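PDB 3HMZ: flavin reductase domain protein, FMN-binding from Shewanella baltica, which binds flavin mononucleotide and is probably a flavin-dependent oxidoreductase that uses NADH or NADPH. Local coordinates for residues W132-L137 / E153-W158; P30-S35 / F80-P85; A15-A20 / A157-Q162; K59-L64 / Y147-A152. One frame throughout, in Å; residues are numbered along the deposited sequence. Where two conformers were deposited one is given.

Contact 1: W132-L137 / E153-W158; sequences WLACKL and EVIGAW
The indole of Trp158 turns its six-membered edge to Ala134, with CZ3 3.8 Å from Ala134 CB and the methyl close to the ring plane. Rotation about the first side-chain bond, with CG anti to the carbonyl carbon (chi1 -51°), carries this ring back along its own strand, where one face lies over the backbone of Gly156, with Gly156 C 3.5 Å from the ring plane, toward the rim. Trp132, on the same face of the sheet, meets its partner differently: the CE3 edge of its ring stands beside the Trp158 carbonyl, CE3 to O 3.6 Å, and the two indoles do not stack.

Leu133, Cys135 and Val154 occupy the reverse face. Val154 is forked there, CG1 reaching Leu133 CB at 4.1 Å and CG2 the sulfur SG of Cys135 at 4.2 Å.

The pairing is antiparallel but broken by a classic beta bulge, in which Ile155 and Gly156 both oppose Ala134. Ala134 O takes the Ile155 N-H at 2.8 Å, while Ala134 N donates to Gly156 O. The extra residue brings Ile155 CG1 to 4.0 Å from Ala134 CB, and the strands diverge from exact antiparallel by about 40°.

On its far side strand 131-138 bonds to strand 79-84 through Leu133 and Cys135. Val154 and Cys135 pack on Leu60 of strand 58-63, while both tryptophans touch Ile14 of strand 14-16. Trp132 meets Phe116 edge to face and bonds through NE1 to Val126 O; Trp158 meets Phe125, their planes at about 80°.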
# COMPACT_ATOMS: atom_id res chain seq x y z
N TRP A 132 -8.25 -13.39 2.01
CA TRP A 132 -8.79 -13.32 0.66
C TRP A 132 -9.95 -12.33 0.62
O TRP A 132 -10.77 -12.31 1.55
CB TRP A 132 -9.32 -14.67 0.21
CG TRP A 132 -8.37 -15.83 0.33
CD1 TRP A 132 -7.62 -16.37 -0.68
CD2 TRP A 132 -8.09 -16.61 1.50
NE1 TRP A 132 -6.86 -17.41 -0.20
CE2 TRP A 132 -7.13 -17.57 1.14
CE3 TRP A 132 -8.53 -16.56 2.82
CZ2 TRP A 132 -6.64 -18.49 2.04
CZ3 TRP A 132 -8.06 -17.46 3.70
CH2 TRP A 132 -7.12 -18.42 3.31
N LEU A 133 -10.01 -11.56 -0.46
CA LEU A 133 -11.05 -10.59 -0.70
C LEU A 133 -11.62 -10.83 -2.11
O LEU A 133 -10.88 -10.72 -3.11
CB LEU A 133 -10.50 -9.17 -0.59
CG LEU A 133 -9.86 -8.75 0.75
CD1 LEU A 133 -8.37 -9.12 0.87
CD2 LEU A 133 -10.02 -7.22 0.98
N ALA A 134 -12.90 -11.19 -2.20
CA ALA A 134 -13.61 -11.36 -3.48
C ALA A 134 -14.02 -9.96 -3.97
O ALA A 134 -14.62 -9.20 -3.22
CB ALA A 134 -14.79 -12.23 -3.32
N CYS A 135 -13.69 -9.66 -5.23
CA CYS A 135 -13.83 -8.31 -5.78
C CYS A 135 -14.64 -8.30 -7.07
O CYS A 135 -14.48 -9.15 -7.93
CB CYS A 135 -12.46 -7.73 -6.08
SG CYS A 135 -11.39 -7.55 -4.64
N LYS A 136 -15.50 -7.29 -7.16
CA LYS A 136 -16.32 -7.03 -8.34
C LYS A 136 -15.83 -5.71 -8.93
O LYS A 136 -15.92 -4.67 -8.28
CB LYS A 136 -17.79 -6.92 -7.98
CG LYS A 136 -18.73 -6.69 -9.20
CD LYS A 136 -20.14 -6.50 -8.71
CE LYS A 136 -21.07 -6.33 -9.91
NZ LYS A 136 -22.47 -6.02 -9.46
N LEU A 137 -15.33 -5.77 -10.15
CA LEU A 137 -14.87 -4.60 -10.86
C LEU A 137 -15.97 -3.53 -11.02
O LEU A 137 -17.10 -3.86 -11.33
CB LEU A 137 -14.35 -4.97 -12.26
CG LEU A 137 -13.72 -3.88 -13.14
CD1 LEU A 137 -12.43 -3.31 -12.51
CD2 LEU A 137 -13.49 -4.38 -14.58
N GLU A 153 -15.33 -3.21 -5.90
CA GLU A 153 -16.03 -3.36 -4.63
C GLU A 153 -15.63 -4.73 -4.06
O GLU A 153 -15.56 -5.73 -4.79
CB GLU A 153 -17.54 -3.25 -4.80
CG GLU A 153 -18.38 -3.74 -3.64
CD GLU A 153 -19.77 -3.07 -3.62
OE1 GLU A 153 -20.22 -2.54 -4.69
OE2 GLU A 153 -20.37 -3.03 -2.52
N VAL A 154 -15.37 -4.77 -2.77
CA VAL A 154 -15.05 -6.04 -2.08
C VAL A 154 -16.42 -6.56 -1.62
O VAL A 154 -17.16 -5.88 -0.87
CB VAL A 154 -14.12 -5.81 -0.90
CG1 VAL A 154 -14.00 -7.10 -0.08
CG2 VAL A 154 -12.75 -5.32 -1.41
N ILE A 155 -16.79 -7.74 -2.13
CA ILE A 155 -18.07 -8.38 -1.85
C ILE A 155 -18.03 -9.52 -0.86
O ILE A 155 -19.07 -10.06 -0.48
CB ILE A 155 -18.78 -8.81 -3.19
CG1 ILE A 155 -17.98 -9.89 -3.93
CG2 ILE A 155 -18.99 -7.55 -4.09
CD1 ILE A 155 -18.69 -10.45 -5.21
N GLY A 156 -16.82 -9.94 -0.47
CA GLY A 156 -16.65 -10.98 0.50
C GLY A 156 -15.21 -10.97 0.97
O GLY A 156 -14.33 -10.57 0.19
N ALA A 157 -15.00 -11.35 2.23
CA ALA A 157 -13.66 -11.37 2.81
C ALA A 157 -13.55 -12.49 3.81
O ALA A 157 -14.52 -12.78 4.54
CB ALA A 157 -13.34 -10.02 3.43
N TRP A 158 -12.38 -13.13 3.85
CA TRP A 158 -12.12 -14.28 4.73
C TRP A 158 -10.65 -14.25 5.13
O TRP A 158 -9.83 -13.67 4.44
CB TRP A 158 -12.41 -15.62 4.02
CG TRP A 158 -13.76 -15.69 3.38
CD1 TRP A 158 -14.90 -16.20 3.94
CD2 TRP A 158 -14.14 -15.16 2.11
NE1 TRP A 158 -15.95 -16.09 3.07
CE2 TRP A 158 -15.53 -15.47 1.93
CE3 TRP A 158 -13.46 -14.52 1.07
CZ2 TRP A 158 -16.22 -15.11 0.76
CZ3 TRP A 158 -14.16 -14.19 -0.10
CH2 TRP A 158 -15.53 -14.48 -0.23

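Contact 2: P30-S35 / F80-P85; sequences PTVLVS and FVIQVP
Leu33 O is gripped twice by Gln83. The backbone N of Gln83 approaches in the carbonyl plane at 3.0 Å, as one bond of the regular Leu33-Gln83 hydrogen-bonded pair, whereas NE2, also 3.0 Å away, comes from above that plane, 66° out of it. The same NE2 sends a second, nearly straight bond to Ser35 OG at 2.9 Å. Both acceptors lie in the amide plane, which fixes the rotation of the group. The side chain reaches this position by bending at chi2 (-113°), so that it folds back over the neighbouring strand. Its other end, OE1, receives Val126 N, and Ser35 OG is also bonded to Pro124 O: a buried polar patch with its needs met.

The opposite face is apolar. Ile82 CD1 lies 3.7 Å from Val34 CG2, the two side chains running side by side, while Ile82 CG2 meets Val32 CG1 at 3.8 Å. Where regular pairing ends, a water bridges Thr31 O and Pro85 O.

The pair is central to the antiparallel sheet of the FMN-binding domain, the Thr31 side chain coming within about 4 Å of the flavin (nearest atoms). It lies between strand 41-55, bonded to Val32 and Val34, and strand 131-138, bonded to Phe80 and Ile82. Helix 90-96 packs on Leu33 and Pro85.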
# COMPACT_ATOMS: atom_id res chain seq x y z
N PRO A 30 0.39 -4.82 2.31
CA PRO A 30 1.11 -5.99 1.81
C PRO A 30 1.07 -6.08 0.28
O PRO A 30 0.14 -5.60 -0.36
CB PRO A 30 0.28 -7.15 2.37
CG PRO A 30 -1.15 -6.61 2.44
CD PRO A 30 -0.92 -5.19 2.88
N THR A 31 2.06 -6.76 -0.26
CA THR A 31 2.04 -7.21 -1.64
C THR A 31 1.02 -8.36 -1.66
O THR A 31 0.95 -9.15 -0.73
CB THR A 31 3.44 -7.63 -2.07
OG1 THR A 31 4.25 -6.45 -2.10
CG2 THR A 31 3.42 -8.29 -3.40
N VAL A 32 0.20 -8.39 -2.71
CA VAL A 32 -0.86 -9.35 -2.84
C VAL A 32 -0.71 -10.24 -4.04
O VAL A 32 0.16 -10.01 -4.89
CB VAL A 32 -2.25 -8.65 -2.90
CG1 VAL A 32 -2.43 -7.71 -1.69
CG2 VAL A 32 -2.42 -7.83 -4.19
N LEU A 33 -1.54 -11.28 -4.08
CA LEU A 33 -1.72 -12.08 -5.31
C LEU A 33 -3.10 -11.71 -5.86
O LEU A 33 -4.08 -11.62 -5.12
CB LEU A 33 -1.63 -13.58 -5.07
CG LEU A 33 -0.43 -14.05 -4.27
CD1 LEU A 33 -0.55 -15.56 -4.08
CD2 LEU A 33 0.90 -13.64 -4.88
N VAL A 34 -3.15 -11.46 -7.16
CA VAL A 34 -4.39 -11.18 -7.89
C VAL A 34 -4.72 -12.44 -8.67
O VAL A 34 -3.91 -12.95 -9.44
CB VAL A 34 -4.24 -9.99 -8.89
CG1 VAL A 34 -5.60 -9.64 -9.55
CG2 VAL A 34 -3.57 -8.77 -8.18
N SER A 35 -5.90 -12.99 -8.43
CA SER A 35 -6.37 -14.15 -9.22
C SER A 35 -7.68 -13.86 -9.93
O SER A 35 -8.52 -13.09 -9.45
CB SER A 35 -6.46 -15.37 -8.34
OG SER A 35 -7.41 -15.17 -7.30
N PHE A 80 -12.47 -10.71 -9.57
CA PHE A 80 -11.14 -11.21 -9.21
C PHE A 80 -11.07 -11.38 -7.70
O PHE A 80 -11.96 -10.96 -6.97
CB PHE A 80 -10.02 -10.31 -9.76
CG PHE A 80 -10.09 -8.87 -9.32
CD1 PHE A 80 -10.86 -7.94 -10.04
CD2 PHE A 80 -9.32 -8.41 -8.26
CE1 PHE A 80 -10.91 -6.62 -9.68
CE2 PHE A 80 -9.35 -7.07 -7.90
CZ PHE A 80 -10.15 -6.17 -8.62
N VAL A 81 -9.98 -12.03 -7.27
CA VAL A 81 -9.70 -12.18 -5.85
C VAL A 81 -8.34 -11.50 -5.60
O VAL A 81 -7.38 -11.60 -6.39
CB VAL A 81 -9.64 -13.65 -5.38
CG1 VAL A 81 -9.24 -13.76 -3.88
CG2 VAL A 81 -10.98 -14.38 -5.65
N ILE A 82 -8.31 -10.77 -4.49
CA ILE A 82 -7.07 -10.20 -3.92
C ILE A 82 -6.81 -11.02 -2.66
O ILE A 82 -7.68 -11.19 -1.82
CB ILE A 82 -7.21 -8.72 -3.55
CG1 ILE A 82 -7.42 -7.88 -4.83
CG2 ILE A 82 -6.01 -8.20 -2.75
CD1 ILE A 82 -6.26 -7.94 -5.82
N GLN A 83 -5.60 -11.55 -2.55
CA GLN A 83 -5.25 -12.36 -1.40
C GLN A 83 -3.85 -12.03 -0.92
O GLN A 83 -3.00 -11.61 -1.69
CB GLN A 83 -5.43 -13.87 -1.68
CG GLN A 83 -4.75 -14.39 -2.94
CD GLN A 83 -5.72 -14.83 -3.98
OE1 GLN A 83 -6.40 -15.85 -3.77
NE2 GLN A 83 -5.79 -14.11 -5.11
N VAL A 84 -3.65 -12.21 0.38
CA VAL A 84 -2.42 -11.82 1.06
C VAL A 84 -1.52 -13.03 1.24
O VAL A 84 -1.83 -13.90 2.07
CB VAL A 84 -2.76 -11.17 2.43
CG1 VAL A 84 -1.50 -10.72 3.12
CG2 VAL A 84 -3.72 -9.94 2.26
N PRO A 85 -0.42 -13.10 0.50
CA PRO A 85 0.49 -14.23 0.65
C PRO A 85 1.31 -14.10 1.95
O PRO A 85 1.36 -13.04 2.60
CB PRO A 85 1.37 -14.15 -0.60
CG PRO A 85 1.43 -12.71 -0.88
CD PRO A 85 0.02 -12.23 -0.59
O HOH W 1 1.73 -10.41 1.74

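Contact 3: A15-A20 / A157-Q162; sequences AAVELA and AWADTQ
A short N-terminal edge strand, 14-16, is added antiparallel to the end of strand 149-160. Ala15 and Ala159 form a hydrogen-bonded pair, Ala15 N to Ala159 O at 3.0 Å and Ala159 N to Ala15 O at 2.9 Å. Two residues on, Val17 N donates to Ala157 O in an almost straight bond of 2.9 Å, although it arrives 47° out of the carbonyl plane as the chain leaves the sheet. A water continues the link, donating to Val17 O and accepting only weakly from Ala157 N.

Val17 folds its branch CG2 over Ala159 CB at 3.8 Å; CG2 is placed there by lying anti to the carbonyl carbon. At the other end the methyl CG2 of Thr161 presses on Ala15 CB at 3.4 Å, tighter than ordinary van der Waals contact. Its hydroxyl is turned elsewhere, bonded to Asn13 OD1. The indole of Trp158 lies on the other side of the pair from the Val17 side chain, its CD1 3.7 Å from Ala16 CA.

Beyond the strand, Asp160 OD1 accepts Gln162 N in an Asx turn, and OD2 forms a salt bridge with Lys178. The chemistry therefore implies a junction specified mainly by backbone bonds, with small side chains permitting close approach.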
# COMPACT_ATOMS: atom_id res chain seq x y z
N ALA A 15 -12.22 -18.19 8.47
CA ALA A 15 -13.45 -17.57 8.93
C ALA A 15 -13.74 -16.39 8.03
O ALA A 15 -12.81 -15.77 7.47
CB ALA A 15 -13.30 -17.10 10.39
N ALA A 16 -15.01 -16.05 7.91
CA ALA A 16 -15.40 -14.79 7.29
C ALA A 16 -14.88 -13.62 8.15
O ALA A 16 -14.77 -13.71 9.37
CB ALA A 16 -16.94 -14.65 7.17
N VAL A 17 -14.57 -12.55 7.46
CA VAL A 17 -14.17 -11.27 8.05
C VAL A 17 -15.36 -10.36 7.78
O VAL A 17 -15.73 -10.14 6.63
CB VAL A 17 -12.90 -10.69 7.42
CG1 VAL A 17 -12.62 -9.24 7.88
CG2 VAL A 17 -11.70 -11.62 7.71
N GLU A 18 -15.93 -9.83 8.87
CA GLU A 18 -17.02 -8.86 8.77
C GLU A 18 -16.68 -7.87 7.65
O GLU A 18 -15.58 -7.30 7.65
CB GLU A 18 -17.11 -8.13 10.16
CG GLU A 18 -18.08 -7.09 10.23
CD GLU A 18 -18.03 -6.30 11.52
OE1 GLU A 18 -17.22 -6.53 12.48
OE2 GLU A 18 -18.81 -5.37 11.49
N LEU A 19 -17.59 -7.66 6.69
CA LEU A 19 -17.28 -6.87 5.51
C LEU A 19 -16.77 -5.45 5.83
O LEU A 19 -15.83 -4.99 5.21
CB LEU A 19 -18.45 -6.86 4.52
CG LEU A 19 -18.15 -6.62 3.07
CD1 LEU A 19 -17.11 -7.60 2.51
CD2 LEU A 19 -19.47 -6.65 2.29
N ALA A 20 -17.34 -4.84 6.88
CA ALA A 20 -16.94 -3.52 7.36
C ALA A 20 -15.50 -3.46 7.90
O ALA A 20 -14.99 -2.35 8.14
CB ALA A 20 -17.90 -3.07 8.49
N ALA A 157 -15.00 -11.35 2.23
CA ALA A 157 -13.66 -11.37 2.81
C ALA A 157 -13.55 -12.49 3.81
O ALA A 157 -14.52 -12.78 4.54
CB ALA A 157 -13.34 -10.02 3.43
N TRP A 158 -12.38 -13.13 3.85
CA TRP A 158 -12.12 -14.28 4.73
C TRP A 158 -10.65 -14.25 5.13
O TRP A 158 -9.83 -13.67 4.44
CB TRP A 158 -12.41 -15.62 4.02
CG TRP A 158 -13.76 -15.69 3.38
CD1 TRP A 158 -14.90 -16.20 3.94
CD2 TRP A 158 -14.14 -15.16 2.11
NE1 TRP A 158 -15.95 -16.09 3.07
CE2 TRP A 158 -15.53 -15.47 1.93
CE3 TRP A 158 -13.46 -14.52 1.07
CZ2 TRP A 158 -16.22 -15.11 0.76
CZ3 TRP A 158 -14.16 -14.19 -0.10
CH2 TRP A 158 -15.53 -14.48 -0.23
N ALA A 159 -10.32 -14.89 6.23
CA ALA A 159 -8.95 -15.00 6.67
C ALA A 159 -8.70 -16.19 7.55
O ALA A 159 -9.61 -16.71 8.21
CB ALA A 159 -8.52 -13.67 7.39
N ASP A 160 -7.43 -16.58 7.58
CA ASP A 160 -6.91 -17.62 8.48
C ASP A 160 -6.95 -17.06 9.89
O ASP A 160 -6.20 -16.12 10.20
CB ASP A 160 -5.50 -17.97 8.01
CG ASP A 160 -4.78 -18.91 8.89
OD1 ASP A 160 -5.22 -19.24 10.00
OD2 ASP A 160 -3.69 -19.33 8.41
N THR A 161 -7.74 -17.68 10.76
CA THR A 161 -7.93 -17.17 12.10
C THR A 161 -6.69 -17.22 12.98
O THR A 161 -6.68 -16.58 14.01
CB THR A 161 -9.07 -17.88 12.83
OG1 THR A 161 -8.80 -19.29 12.92
CG2 THR A 161 -10.43 -17.64 12.10
N GLN A 162 -5.69 -18.02 12.62
CA GLN A 162 -4.43 -17.97 13.39
C GLN A 162 -3.68 -16.64 13.19
O GLN A 162 -2.91 -16.23 14.09
CB GLN A 162 -3.51 -19.09 12.99
CG GLN A 162 -2.36 -19.24 13.98
CD GLN A 162 -1.53 -20.46 13.74
OE1 GLN A 162 -1.31 -20.88 12.60
NE2 GLN A 162 -1.04 -21.06 14.87
O HOH W 2 -17.40 -10.74 4.55

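Contact 4: K59-L64 / Y147-A152; sequences KLTVVL and YDLFIA. With FMN (flavin mononucleotide), chain B; EDO (1,2-ethanediol), chain I.
Backbone hydrogen bonds run the length of the pair. Leu60 with Ala152 and Val62 with Phe150 exchange N-H and carbonyl in both directions, Phe150 N to Val62 O being 2.8 Å, and Leu64 N closes the end on Asp148 O at 2.9 Å.

Among apolar contacts, a CH-pi interaction stands out: Leu64 CD1 sits over one face of the Phe150 ring, 3.9 Å from its centroid and 16° off the normal. Val62 O lies at the edge of the same ring, close to its plane. On the other face of the sheet Thr61 CG2 runs beside Ile151 CG1 at 3.9 Å, and Leu149 CD1, brought toward strand 58-63 with CG anti to the backbone N (chi1 180°), touches Thr61 CB and Val63 CG2.

One polar contact reaches the cofactor: Val63 O accepts FMN N3 at 2.8 Å, holding the pyrimidine side of the flavin. Asp148 OD2 accepts a hydrogen bond from O2 of an ethanediol, probably from crystallisation, at 2.8 Å, and its OD1 forms salt bridges with Arg71 and Lys66.

Strand 41-55 flanks 59-64, strand 131-138 borders 147-152 through the Ile151-Ile138 backbone bond, and helix 69-77 covers Leu64 and Phe150. Val63, Leu149 and Ile151 pack against the second subunit, and Tyr147 OH bonds to Glu140 OE2 of that subunit.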
# COMPACT_ATOMS: atom_id res chain seq x y z
N LYS A 59 -13.90 -1.06 -0.73
CA LYS A 59 -13.42 -0.96 -2.10
C LYS A 59 -11.89 -0.96 -2.06
O LYS A 59 -11.27 -0.64 -1.02
CB LYS A 59 -13.89 0.30 -2.81
CG LYS A 59 -15.41 0.48 -2.89
CD LYS A 59 -15.74 1.75 -3.69
CE LYS A 59 -17.23 2.27 -3.62
NZ LYS A 59 -18.22 1.36 -3.13
N LEU A 60 -11.32 -1.29 -3.20
CA LEU A 60 -9.87 -1.26 -3.37
C LEU A 60 -9.48 -0.88 -4.79
O LEU A 60 -10.34 -0.87 -5.71
CB LEU A 60 -9.24 -2.58 -2.89
CG LEU A 60 -9.68 -3.87 -3.61
CD1 LEU A 60 -9.13 -4.00 -5.07
CD2 LEU A 60 -9.19 -5.06 -2.78
N THR A 61 -8.23 -0.47 -4.92
CA THR A 61 -7.63 -0.19 -6.19
C THR A 61 -6.55 -1.23 -6.46
O THR A 61 -5.91 -1.72 -5.52
CB THR A 61 -6.99 1.22 -6.30
OG1 THR A 61 -6.03 1.39 -5.24
CG2 THR A 61 -8.08 2.32 -6.25
N VAL A 62 -6.29 -1.51 -7.74
CA VAL A 62 -5.12 -2.29 -8.15
C VAL A 62 -4.65 -1.79 -9.52
O VAL A 62 -5.48 -1.41 -10.36
CB VAL A 62 -5.36 -3.81 -8.10
CG1 VAL A 62 -6.48 -4.28 -9.10
CG2 VAL A 62 -4.05 -4.54 -8.26
N VAL A 63 -3.35 -1.71 -9.69
CA VAL A 63 -2.73 -1.30 -10.93
C VAL A 63 -2.34 -2.56 -11.68
O VAL A 63 -1.60 -3.41 -11.16
CB VAL A 63 -1.52 -0.40 -10.69
CG1 VAL A 63 -1.00 0.09 -12.02
CG2 VAL A 63 -1.91 0.78 -9.77
N LEU A 64 -2.86 -2.71 -12.90
CA LEU A 64 -2.62 -3.91 -13.72
C LEU A 64 -2.04 -3.51 -15.06
O LEU A 64 -2.71 -2.87 -15.87
CB LEU A 64 -3.91 -4.68 -13.92
CG LEU A 64 -4.68 -5.10 -12.66
CD1 LEU A 64 -6.09 -5.63 -13.03
CD2 LEU A 64 -3.89 -6.08 -11.83
N TYR A 147 -4.29 5.10 -16.85
CA TYR A 147 -3.46 4.80 -15.67
C TYR A 147 -3.35 3.35 -15.31
O TYR A 147 -2.74 3.05 -14.29
CB TYR A 147 -4.06 5.55 -14.46
CG TYR A 147 -4.19 7.05 -14.64
CD1 TYR A 147 -3.05 7.84 -14.71
CD2 TYR A 147 -5.43 7.66 -14.69
CE1 TYR A 147 -3.16 9.23 -14.91
CE2 TYR A 147 -5.55 9.05 -14.85
CZ TYR A 147 -4.41 9.82 -14.93
OH TYR A 147 -4.52 11.20 -15.06
N ASP A 148 -3.93 2.43 -16.09
CA ASP A 148 -3.87 0.99 -15.71
C ASP A 148 -4.45 0.76 -14.31
O ASP A 148 -4.10 -0.18 -13.64
CB ASP A 148 -2.43 0.46 -15.84
CG ASP A 148 -1.89 0.58 -17.24
OD1 ASP A 148 -2.73 0.49 -18.17
OD2 ASP A 148 -0.67 0.82 -17.39
N LEU A 149 -5.39 1.61 -13.91
CA LEU A 149 -5.92 1.66 -12.54
C LEU A 149 -7.32 1.11 -12.51
O LEU A 149 -8.23 1.65 -13.16
CB LEU A 149 -5.89 3.10 -12.07
CG LEU A 149 -6.39 3.45 -10.67
CD1 LEU A 149 -5.56 2.68 -9.62
CD2 LEU A 149 -6.36 4.95 -10.45
N PHE A 150 -7.51 0.07 -11.70
CA PHE A 150 -8.74 -0.65 -11.59
C PHE A 150 -9.31 -0.48 -10.20
O PHE A 150 -8.56 -0.51 -9.23
CB PHE A 150 -8.50 -2.14 -11.89
CG PHE A 150 -8.15 -2.40 -13.33
CD1 PHE A 150 -6.93 -2.09 -13.85
CD2 PHE A 150 -9.11 -2.97 -14.18
CE1 PHE A 150 -6.63 -2.28 -15.19
CE2 PHE A 150 -8.81 -3.20 -15.52
CZ PHE A 150 -7.59 -2.84 -16.03
N ILE A 151 -10.61 -0.24 -10.11
CA ILE A 151 -11.37 -0.06 -8.87
C ILE A 151 -12.35 -1.20 -8.73
O ILE A 151 -13.05 -1.54 -9.71
CB ILE A 151 -12.12 1.31 -8.88
CG1 ILE A 151 -11.09 2.44 -8.78
CG2 ILE A 151 -13.13 1.39 -7.72
CD1 ILE A 151 -11.68 3.82 -9.03
N ALA A 152 -12.44 -1.75 -7.53
CA ALA A 152 -13.41 -2.81 -7.28
C ALA A 152 -14.10 -2.70 -5.94
O ALA A 152 -13.52 -2.19 -4.99
CB ALA A 152 -12.74 -4.22 -7.37
N1 FMN B . 2.30 -6.10 -12.22
C2 FMN B . 1.27 -5.18 -12.21
O2 FMN B . 0.64 -4.98 -13.25
N3 FMN B . 0.96 -4.53 -11.03
C4 FMN B . 1.64 -4.73 -9.87
O4 FMN B . 1.30 -4.07 -8.85
C4A FMN B . 2.70 -5.65 -9.90
N5 FMN B . 3.43 -5.92 -8.76
C5A FMN B . 4.34 -6.96 -8.70
C6 FMN B . 4.94 -7.34 -7.48
C7 FMN B . 5.87 -8.37 -7.42
C7M FMN B . 6.49 -8.77 -6.12
C8 FMN B . 6.22 -9.04 -8.60
C8M FMN B . 7.24 -10.16 -8.59
C9 FMN B . 5.61 -8.66 -9.79
C9A FMN B . 4.68 -7.64 -9.89
N10 FMN B . 4.05 -7.27 -11.07
C10 FMN B . 3.02 -6.34 -11.07
C1' FMN B . 4.27 -8.02 -12.36
C2' FMN B . 3.24 -9.12 -12.66
O2' FMN B . 2.95 -9.92 -11.50
C3' FMN B . 3.85 -9.96 -13.78
O3' FMN B . 3.94 -9.16 -14.95
C4' FMN B . 3.13 -11.31 -14.00
O4' FMN B . 4.04 -12.14 -14.70
C5' FMN B . 1.83 -11.20 -14.78
O5' FMN B . 1.34 -12.53 -14.97
P FMN B . 0.18 -12.81 -16.03
O1P FMN B . 0.11 -14.33 -16.06
O2P FMN B . -1.10 -12.15 -15.59
O3P FMN B . 0.61 -12.24 -17.36
C1 EDO I . 2.12 -0.84 -14.12
O1 EDO I . 3.09 -1.61 -14.85
C2 EDO I . 1.12 -0.23 -15.08
O2 EDO I . 1.49 1.07 -15.55

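Overall arrangement
All four contacts belong to one curled antiparallel sheet, and strand 149-160 serves three of them: contact 4 at its start, contact 1 along its middle and contact 3 at its end. Contact 1 also joins contact 2, because strands 131-138 and 79-84 are neighbours. Contact 2 is the central one, wholly buried, and adds a side-chain amide that bonds to Leu33 O and Ser35 OG. Contact 4 is buried too, partly by the second subunit; both approach the flavin, but contact 4 bonds to it directly. Contact 1, partly buried, relies on tryptophans and a bulge, whereas contact 3, at the sheet's margin far from the cofactor, uses alanines and few bonds.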